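Local coordinates for protein apical membrane antigen 1, putative (Toxoplasma gondii, PDB 2X2Z) that acts in host cell invasion as the parasite-surface component of the moving junction, the ring formed between the parasite and host plasma membranes, at residues Thr45-Pro50 against Asp289-His294. Numbering follows the deposited sequence.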
# COMPACT_ATOMS: atom_id res chain seq x y z
N THR A 45 14.07 -12.52 -22.30
CA THR A 45 12.68 -12.03 -22.33
C THR A 45 12.46 -10.86 -21.33
O THR A 45 12.89 -10.92 -20.17
CB THR A 45 11.63 -13.19 -22.15
OG1 THR A 45 11.80 -14.16 -23.20
CG2 THR A 45 10.16 -12.66 -22.19
N LEU A 46 11.85 -9.77 -21.80
CA LEU A 46 11.58 -8.61 -20.94
C LEU A 46 10.31 -8.72 -20.05
O LEU A 46 9.17 -8.77 -20.56
CB LEU A 46 11.55 -7.34 -21.78
CG LEU A 46 11.81 -6.03 -21.04
CD1 LEU A 46 13.16 -6.02 -20.21
CD2 LEU A 46 11.76 -4.87 -22.05
N TYR A 47 10.51 -8.72 -18.73
CA TYR A 47 9.42 -8.87 -17.73
C TYR A 47 9.21 -7.62 -16.88
O TYR A 47 10.14 -6.82 -16.62
CB TYR A 47 9.70 -10.04 -16.78
CG TYR A 47 9.76 -11.36 -17.51
CD1 TYR A 47 10.98 -11.93 -17.83
CD2 TYR A 47 8.59 -12.03 -17.90
CE1 TYR A 47 11.06 -13.13 -18.49
CE2 TYR A 47 8.66 -13.25 -18.60
CZ TYR A 47 9.91 -13.78 -18.89
OH TYR A 47 10.03 -15.00 -19.56
N ARG A 48 7.97 -7.45 -16.41
CA ARG A 48 7.63 -6.36 -15.53
C ARG A 48 7.96 -6.86 -14.15
O ARG A 48 7.85 -8.07 -13.85
CB ARG A 48 6.15 -6.03 -15.67
CG ARG A 48 5.76 -5.51 -17.07
CD ARG A 48 4.37 -4.94 -17.08
NE ARG A 48 4.45 -3.58 -16.54
CZ ARG A 48 3.43 -2.84 -16.16
NH1 ARG A 48 2.15 -3.26 -16.37
NH2 ARG A 48 3.70 -1.64 -15.65
N GLU A 49 8.37 -5.90 -13.31
CA GLU A 49 8.88 -6.18 -11.98
C GLU A 49 8.30 -5.22 -10.99
O GLU A 49 8.33 -4.01 -11.19
CB GLU A 49 10.39 -5.99 -11.97
CG GLU A 49 11.07 -6.45 -10.68
CD GLU A 49 12.52 -5.84 -10.55
OE1 GLU A 49 12.81 -4.78 -11.10
OE2 GLU A 49 13.37 -6.45 -9.96
N PRO A 50 7.80 -5.72 -9.86
CA PRO A 50 7.42 -4.76 -8.83
C PRO A 50 8.60 -3.95 -8.28
O PRO A 50 9.69 -4.54 -8.01
CB PRO A 50 6.80 -5.62 -7.72
CG PRO A 50 6.53 -7.06 -8.36
CD PRO A 50 7.56 -7.13 -9.51
N ASP A 289 2.61 -17.68 -18.36
CA ASP A 289 3.86 -17.20 -17.75
C ASP A 289 3.67 -16.97 -16.26
O ASP A 289 2.56 -16.70 -15.80
CB ASP A 289 4.30 -15.89 -18.43
CG ASP A 289 5.16 -16.13 -19.67
OD1 ASP A 289 4.74 -15.73 -20.77
OD2 ASP A 289 6.27 -16.71 -19.52
N TRP A 290 4.76 -17.06 -15.50
CA TRP A 290 4.71 -16.73 -14.09
C TRP A 290 4.86 -15.22 -13.79
O TRP A 290 4.50 -14.76 -12.70
CB TRP A 290 5.79 -17.49 -13.37
CG TRP A 290 5.81 -18.99 -13.60
CD1 TRP A 290 6.68 -19.68 -14.37
CD2 TRP A 290 4.91 -19.95 -13.03
NE1 TRP A 290 6.38 -21.02 -14.33
CE2 TRP A 290 5.32 -21.22 -13.49
CE3 TRP A 290 3.82 -19.86 -12.18
CZ2 TRP A 290 4.64 -22.40 -13.14
CZ3 TRP A 290 3.15 -21.03 -11.81
CH2 TRP A 290 3.56 -22.28 -12.31
N TRP A 291 5.39 -14.44 -14.74
CA TRP A 291 5.62 -13.01 -14.54
C TRP A 291 4.92 -12.24 -15.68
O TRP A 291 4.91 -12.72 -16.77
CB TRP A 291 7.15 -12.72 -14.56
CG TRP A 291 7.96 -13.63 -13.62
CD1 TRP A 291 7.56 -14.09 -12.40
CD2 TRP A 291 9.31 -14.12 -13.80
NE1 TRP A 291 8.53 -14.88 -11.83
CE2 TRP A 291 9.63 -14.91 -12.65
CE3 TRP A 291 10.28 -14.00 -14.82
CZ2 TRP A 291 10.88 -15.55 -12.47
CZ3 TRP A 291 11.55 -14.66 -14.65
CH2 TRP A 291 11.83 -15.41 -13.48
N PRO A 292 4.42 -11.02 -15.43
CA PRO A 292 3.87 -10.21 -16.50
C PRO A 292 4.91 -9.85 -17.55
O PRO A 292 6.12 -9.57 -17.21
CB PRO A 292 3.46 -8.92 -15.79
CG PRO A 292 3.52 -9.24 -14.30
CD PRO A 292 4.68 -10.19 -14.24
N LEU A 293 4.47 -9.84 -18.80
CA LEU A 293 5.36 -9.46 -19.88
C LEU A 293 5.36 -7.96 -20.04
O LEU A 293 4.35 -7.31 -19.86
CB LEU A 293 4.94 -10.14 -21.18
CG LEU A 293 4.95 -11.67 -21.22
CD1 LEU A 293 4.00 -12.19 -22.33
CD2 LEU A 293 6.33 -12.20 -21.44
N HIS A 294 6.54 -7.40 -20.35
CA HIS A 294 6.66 -6.02 -20.84
C HIS A 294 5.70 -5.77 -22.03
O HIS A 294 5.49 -6.63 -22.85
CB HIS A 294 8.11 -5.74 -21.25
CG HIS A 294 8.31 -4.41 -21.89
ND1 HIS A 294 8.62 -3.28 -21.17
CD2 HIS A 294 8.22 -4.01 -23.19
CE1 HIS A 294 8.75 -2.25 -21.99
NE2 HIS A 294 8.51 -2.67 -23.22
O HOH W 1 8.15 -16.03 -21.32
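In both Y47 and W291, CG lies anti to the carbonyl carbon (chi1 -63° and -51°), and this helps bring the two rings together. The edge of W291 then stands over one face of Y47 in a T-shaped stack. CE3 of W291 lies over the centre of the Y47 ring, 3.6 Å above its plane, with the planes at 89°. L293 CD2 adds an apolar touch at Y47 CE2. At the end of the phenol, a water is 2.8 Å from Y47 OH and donates to D289 OD2, so the phenol and the carboxylate are linked indirectly. L46 and H294 lie side by side. L46 CD2 makes a CH-pi contact over one face of the H294 ring, offset toward the rim, 3.6 Å from the centroid. Two nearly straight backbone bonds fix the register: H294 N to L46 O (3.0 Å) and R48 N to P292 O (2.9 Å). They form a single beta bridge between Y47 and L293. R48 NH1 hydrogen-bonds to D274 O. W291 NE1 hydrogen-bonds to Y167 O. The contact joins DI and DII: a DII loop between helix 258-267 and strand 308-313 lies along DI strand 45-49, which pairs antiparallel with strand 38-42 and whose Y47 and E49 side chains touch Y150 of strand 150-157.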